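Local coordinates for Mgp-operon protein 3 (Mycoplasma pneumoniae, PDB 6RJ1) that probably mediates attachment of the bacterium to host cells as a membrane-bound, sugar-binding surface adhesin, at residues F128-K140 with W479-W492. Residues are numbered along the deposited sequence; the frame is centred on the assembly and turned at random.
Sequences FERKIKLALPYVK and WVVGEDQESGKATW
Arg130 reaches across to the hairpin turn 483-486, its NH1 making a weak hydrogen bond, 2.8 Å, to Gln485 O near the guanidinium plane, while Asp484 O lies over one face. Glu486 adds charge only: Glu486 OE1 sits 3.8 Å from Arg130 NH1, well out of that plane, a long salt bridge. Ile132 next packs into the turn, CG1 against Gln485 O and CG2 against Val481, the isoleucine and valine side chains running past one another and pointing opposite ways. At Lys133 the backbones pair in parallel. Its N donates an almost straight bond to Glu486 O (176°), and its O accepts from Gly488 N; the lysine's NZ turns away to a salt bridge with Asp110. Leu134 lays CB over one face of the Trp479 indole, 3.8 Å from the centroid of the five-membered ring, and Ala490 CB covers the opposite face. The indole edge is held as well, Trp479 NE1 donating to Ala135 O at 2.9 Å and weakly to Gly488 O. Beyond the strand, Pro137 repeats the theme: its CB rests over the face of Trp492. Trp492 carries its CG opposite the carbonyl carbon (chi1 -69°), which turns the indole toward Pro137 and lets Trp492 NE1 bond to Tyr138 O at 2.8 Å. That oxygen lies in the indole plane, although the N-H approaches from above the carbonyl plane of Tyr138, not along a lone pair. Tyr138 itself runs alongside Lys489, and Val139 reaches the six-membered ring of Trp492. The arrangement is a parallel junction in a mixed beta-sheet, where strand 125-135 joins the antiparallel hairpin formed by strands 477-482 and 487-492, linking sequence-distant parts of the adhesin.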
loop_
_atom_site.group_PDB
_atom_site.type_symbol
_atom_site.label_atom_id
_atom_site.label_comp_id
_atom_site.label_asym_id
_atom_site.label_seq_id
_atom_site.Cartn_x
_atom_site.Cartn_y
_atom_site.Cartn_z
ATOM N N PHE A 128 18.258 -8.194 27.143
ATOM C CA PHE A 128 17.280 -8.948 26.357
ATOM C C PHE A 128 16.317 -9.695 27.286
ATOM O O PHE A 128 16.765 -10.405 28.189
ATOM C CB PHE A 128 17.982 -9.900 25.358
ATOM C CG PHE A 128 17.070 -10.840 24.596
ATOM C CD1 PHE A 128 16.287 -10.376 23.541
ATOM C CD2 PHE A 128 16.993 -12.188 24.933
ATOM C CE1 PHE A 128 15.438 -11.236 22.849
ATOM C CE2 PHE A 128 16.143 -13.051 24.236
ATOM C CZ PHE A 128 15.377 -12.570 23.196
ATOM N N GLU A 129 15.004 -9.504 27.093
ATOM C CA GLU A 129 13.986 -10.176 27.901
ATOM C C GLU A 129 13.493 -11.427 27.196
ATOM O O GLU A 129 13.712 -12.527 27.689
ATOM C CB GLU A 129 12.798 -9.245 28.205
ATOM C CG GLU A 129 13.057 -8.233 29.293
ATOM C CD GLU A 129 11.953 -8.128 30.329
ATOM O OE1 GLU A 129 10.793 -7.831 29.951
ATOM O OE2 GLU A 129 12.256 -8.341 31.524
ATOM N N ARG A 130 12.823 -11.259 26.042
ATOM C CA ARG A 130 12.243 -12.355 25.271
ATOM C C ARG A 130 12.007 -12.009 23.800
ATOM O O ARG A 130 12.077 -10.841 23.416
ATOM C CB ARG A 130 10.929 -12.845 25.935
ATOM C CG ARG A 130 9.847 -11.771 26.127
ATOM C CD ARG A 130 8.609 -12.307 26.815
ATOM N NE ARG A 130 7.977 -13.372 26.031
ATOM C CZ ARG A 130 7.697 -14.586 26.497
ATOM N NH1 ARG A 130 7.147 -15.494 25.706
ATOM N NH2 ARG A 130 7.964 -14.901 27.760
ATOM N N LYS A 131 11.728 -13.043 22.985
ATOM C CA LYS A 131 11.403 -12.931 21.560
ATOM C C LYS A 131 10.088 -13.636 21.238
ATOM O O LYS A 131 9.815 -14.712 21.776
ATOM C CB LYS A 131 12.563 -13.381 20.642
ATOM C CG LYS A 131 13.037 -14.827 20.789
ATOM C CD LYS A 131 14.143 -15.141 19.783
ATOM C CE LYS A 131 14.385 -16.621 19.595
ATOM N NZ LYS A 131 15.285 -17.181 20.637
ATOM N N ILE A 132 9.250 -12.995 20.411
ATOM C CA ILE A 132 7.950 -13.525 19.991
ATOM C C ILE A 132 8.033 -13.816 18.491
ATOM O O ILE A 132 8.266 -12.903 17.690
ATOM C CB ILE A 132 6.758 -12.577 20.360
ATOM C CG1 ILE A 132 6.740 -12.223 21.868
ATOM C CG2 ILE A 132 5.404 -13.154 19.920
ATOM C CD1 ILE A 132 7.107 -10.818 22.177
ATOM N N LYS A 133 7.869 -15.093 18.125
ATOM C CA LYS A 133 7.915 -15.554 16.742
ATOM C C LYS A 133 6.676 -15.095 15.980
ATOM O O LYS A 133 5.562 -15.132 16.506
ATOM C CB LYS A 133 8.018 -17.080 16.719
ATOM C CG LYS A 133 8.649 -17.664 15.474
ATOM C CD LYS A 133 8.832 -19.137 15.714
ATOM C CE LYS A 133 9.474 -19.859 14.572
ATOM N NZ LYS A 133 8.464 -20.306 13.581
ATOM N N LEU A 134 6.871 -14.650 14.740
ATOM C CA LEU A 134 5.769 -14.200 13.901
ATOM C C LEU A 134 5.419 -15.343 12.973
ATOM O O LEU A 134 5.976 -15.477 11.887
ATOM C CB LEU A 134 6.129 -12.916 13.139
ATOM C CG LEU A 134 6.509 -11.695 13.984
ATOM C CD1 LEU A 134 6.921 -10.553 13.099
ATOM C CD2 LEU A 134 5.374 -11.274 14.928
ATOM N N ALA A 135 4.545 -16.220 13.454
ATOM C CA ALA A 135 4.105 -17.397 12.729
ATOM C C ALA A 135 3.224 -17.060 11.527
ATOM O O ALA A 135 2.465 -16.087 11.555
ATOM C CB ALA A 135 3.371 -18.330 13.669
ATOM N N LEU A 136 3.344 -17.876 10.464
ATOM C CA LEU A 136 2.580 -17.794 9.227
ATOM C C LEU A 136 1.062 -17.793 9.546
ATOM O O LEU A 136 0.651 -18.470 10.500
ATOM C CB LEU A 136 2.883 -19.053 8.388
ATOM C CG LEU A 136 3.840 -18.999 7.181
ATOM C CD1 LEU A 136 4.043 -17.621 6.620
ATOM C CD2 LEU A 136 5.101 -19.742 7.445
ATOM N N PRO A 137 0.201 -17.100 8.750
ATOM C CA PRO A 137 -1.249 -17.167 9.020
ATOM C C PRO A 137 -1.778 -18.589 8.807
ATOM O O PRO A 137 -1.091 -19.401 8.176
ATOM C CB PRO A 137 -1.842 -16.181 8.017
ATOM C CG PRO A 137 -0.854 -16.117 6.921
ATOM C CD PRO A 137 0.487 -16.276 7.557
ATOM N N TYR A 138 -2.968 -18.909 9.350
ATOM C CA TYR A 138 -3.505 -20.251 9.178
ATOM C C TYR A 138 -4.444 -20.382 7.972
ATOM O O TYR A 138 -5.330 -19.554 7.765
ATOM C CB TYR A 138 -4.164 -20.770 10.465
ATOM C CG TYR A 138 -4.654 -22.200 10.367
ATOM C CD1 TYR A 138 -3.818 -23.271 10.674
ATOM C CD2 TYR A 138 -5.954 -22.487 9.964
ATOM C CE1 TYR A 138 -4.263 -24.591 10.574
ATOM C CE2 TYR A 138 -6.397 -23.801 9.825
ATOM C CZ TYR A 138 -5.554 -24.849 10.147
ATOM O OH TYR A 138 -6.015 -26.137 10.037
ATOM N N VAL A 139 -4.244 -21.459 7.199
ATOM C CA VAL A 139 -5.062 -21.853 6.053
ATOM C C VAL A 139 -5.040 -23.383 5.966
ATOM O O VAL A 139 -3.979 -23.982 5.790
ATOM C CB VAL A 139 -4.759 -21.103 4.726
ATOM C CG1 VAL A 139 -3.329 -21.325 4.236
ATOM C CG2 VAL A 139 -5.775 -21.456 3.649
ATOM N N LYS A 140 -6.202 -24.008 6.194
ATOM C CA LYS A 140 -6.339 -25.461 6.262
ATOM C C LYS A 140 -6.237 -26.126 4.893
ATOM O O LYS A 140 -6.950 -25.740 3.966
ATOM C CB LYS A 140 -7.634 -25.840 7.019
ATOM C CG LYS A 140 -8.041 -27.316 7.004
ATOM C CD LYS A 140 -9.425 -27.478 6.349
ATOM C CE LYS A 140 -9.948 -28.894 6.325
ATOM N NZ LYS A 140 -10.466 -29.321 7.653
ATOM N N TRP A 479 0.007 -8.988 12.095
ATOM C CA TRP A 479 0.096 -9.636 13.399
ATOM C C TRP A 479 -0.470 -8.820 14.538
ATOM O O TRP A 479 -0.368 -7.602 14.532
ATOM C CB TRP A 479 1.553 -9.982 13.720
ATOM C CG TRP A 479 2.018 -11.242 13.076
ATOM C CD1 TRP A 479 1.945 -12.501 13.592
ATOM C CD2 TRP A 479 2.627 -11.370 11.784
ATOM N NE1 TRP A 479 2.466 -13.411 12.698
ATOM C CE2 TRP A 479 2.916 -12.740 11.589
ATOM C CE3 TRP A 479 2.963 -10.456 10.770
ATOM C CZ2 TRP A 479 3.518 -13.217 10.422
ATOM C CZ3 TRP A 479 3.563 -10.933 9.616
ATOM C CH2 TRP A 479 3.835 -12.296 9.449
ATOM N N VAL A 480 -1.067 -9.510 15.507
ATOM C CA VAL A 480 -1.535 -9.014 16.797
ATOM C C VAL A 480 -1.066 -10.132 17.753
ATOM O O VAL A 480 -1.654 -11.224 17.788
ATOM C CB VAL A 480 -3.057 -8.717 16.921
ATOM C CG1 VAL A 480 -3.408 -8.316 18.355
ATOM C CG2 VAL A 480 -3.499 -7.635 15.948
ATOM N N VAL A 481 0.063 -9.896 18.425
ATOM C CA VAL A 481 0.674 -10.889 19.312
ATOM C C VAL A 481 0.766 -10.384 20.740
ATOM O O VAL A 481 0.857 -9.179 20.969
ATOM C CB VAL A 481 2.055 -11.398 18.788
ATOM C CG1 VAL A 481 1.902 -12.217 17.517
ATOM C CG2 VAL A 481 3.037 -10.251 18.565
ATOM N N GLY A 482 0.745 -11.313 21.685
ATOM C CA GLY A 482 0.903 -11.000 23.097
ATOM C C GLY A 482 2.378 -10.965 23.435
ATOM O O GLY A 482 3.167 -11.739 22.877
ATOM N N GLU A 483 2.765 -10.053 24.331
ATOM C CA GLU A 483 4.144 -9.908 24.798
ATOM C C GLU A 483 4.570 -11.210 25.510
ATOM O O GLU A 483 5.676 -11.705 25.300
ATOM C CB GLU A 483 4.220 -8.714 25.758
ATOM C CG GLU A 483 5.614 -8.154 25.957
ATOM C CD GLU A 483 5.717 -7.006 26.945
ATOM O OE1 GLU A 483 6.863 -6.615 27.266
ATOM O OE2 GLU A 483 4.664 -6.503 27.404
ATOM N N ASP A 484 3.647 -11.777 26.300
ATOM C CA ASP A 484 3.779 -13.006 27.073
ATOM C C ASP A 484 3.913 -14.275 26.211
ATOM O O ASP A 484 4.466 -15.267 26.698
ATOM C CB ASP A 484 2.564 -13.144 28.010
ATOM C CG ASP A 484 1.222 -13.046 27.288
ATOM O OD1 ASP A 484 0.906 -11.950 26.761
ATOM O OD2 ASP A 484 0.492 -14.065 27.247
ATOM N N GLN A 485 3.362 -14.265 24.965
ATOM C CA GLN A 485 3.366 -15.405 24.029
ATOM C C GLN A 485 4.764 -15.749 23.493
ATOM O O GLN A 485 5.638 -14.887 23.458
ATOM C CB GLN A 485 2.419 -15.140 22.843
ATOM C CG GLN A 485 0.925 -15.254 23.161
ATOM C CD GLN A 485 0.040 -15.226 21.922
ATOM O OE1 GLN A 485 0.268 -14.476 20.955
ATOM N NE2 GLN A 485 -1.013 -16.039 21.930
ATOM N N GLU A 486 4.966 -17.011 23.072
ATOM C CA GLU A 486 6.222 -17.503 22.489
ATOM C C GLU A 486 6.218 -17.248 20.981
ATOM O O GLU A 486 7.274 -17.059 20.374
ATOM C CB GLU A 486 6.385 -19.012 22.746
ATOM C CG GLU A 486 6.879 -19.372 24.138
ATOM C CD GLU A 486 8.383 -19.483 24.293
ATOM O OE1 GLU A 486 9.067 -18.434 24.286
ATOM O OE2 GLU A 486 8.878 -20.622 24.446
ATOM N N SER A 487 5.019 -17.286 20.381
ATOM C CA SER A 487 4.766 -17.084 18.957
ATOM C C SER A 487 3.315 -16.625 18.745
ATOM O O SER A 487 2.513 -16.641 19.682
ATOM C CB SER A 487 5.060 -18.366 18.172
ATOM O OG SER A 487 3.915 -18.981 17.599
ATOM N N GLY A 488 3.001 -16.230 17.517
ATOM C CA GLY A 488 1.666 -15.792 17.145
ATOM C C GLY A 488 1.457 -15.810 15.652
ATOM O O GLY A 488 2.299 -15.304 14.908
ATOM N N LYS A 489 0.342 -16.413 15.207
ATOM C CA LYS A 489 -0.045 -16.501 13.795
ATOM C C LYS A 489 -0.585 -15.155 13.350
ATOM O O LYS A 489 -1.110 -14.394 14.177
ATOM C CB LYS A 489 -1.125 -17.570 13.578
ATOM C CG LYS A 489 -0.649 -19.003 13.740
ATOM C CD LYS A 489 -1.827 -19.954 13.841
ATOM C CE LYS A 489 -1.359 -21.362 14.085
ATOM N NZ LYS A 489 -2.471 -22.336 13.998
ATOM N N ALA A 490 -0.450 -14.856 12.045
ATOM C CA ALA A 490 -0.949 -13.621 11.461
ATOM C C ALA A 490 -2.452 -13.724 11.200
ATOM O O ALA A 490 -3.007 -14.831 11.093
ATOM C CB ALA A 490 -0.218 -13.340 10.160
ATOM N N THR A 491 -3.106 -12.562 11.096
ATOM C CA THR A 491 -4.523 -12.425 10.759
ATOM C C THR A 491 -4.573 -12.041 9.286
ATOM O O THR A 491 -3.840 -11.151 8.866
ATOM C CB THR A 491 -5.193 -11.334 11.617
ATOM O OG1 THR A 491 -4.842 -11.515 12.989
ATOM C CG2 THR A 491 -6.714 -11.295 11.450
ATOM N N TRP A 492 -5.439 -12.707 8.506
ATOM C CA TRP A 492 -5.618 -12.415 7.083
ATOM C C TRP A 492 -6.352 -11.095 6.904
ATOM O O TRP A 492 -7.339 -10.856 7.604
ATOM C CB TRP A 492 -6.447 -13.523 6.423
ATOM C CG TRP A 492 -5.747 -14.839 6.334
ATOM C CD1 TRP A 492 -5.895 -15.906 7.169
ATOM C CD2 TRP A 492 -4.814 -15.240 5.327
ATOM N NE1 TRP A 492 -5.104 -16.948 6.747
ATOM C CE2 TRP A 492 -4.422 -16.564 5.621
ATOM C CE3 TRP A 492 -4.269 -14.609 4.196
ATOM C CZ2 TRP A 492 -3.517 -17.272 4.823
ATOM C CZ3 TRP A 492 -3.359 -15.305 3.417
ATOM C CH2 TRP A 492 -2.996 -16.621 3.729
#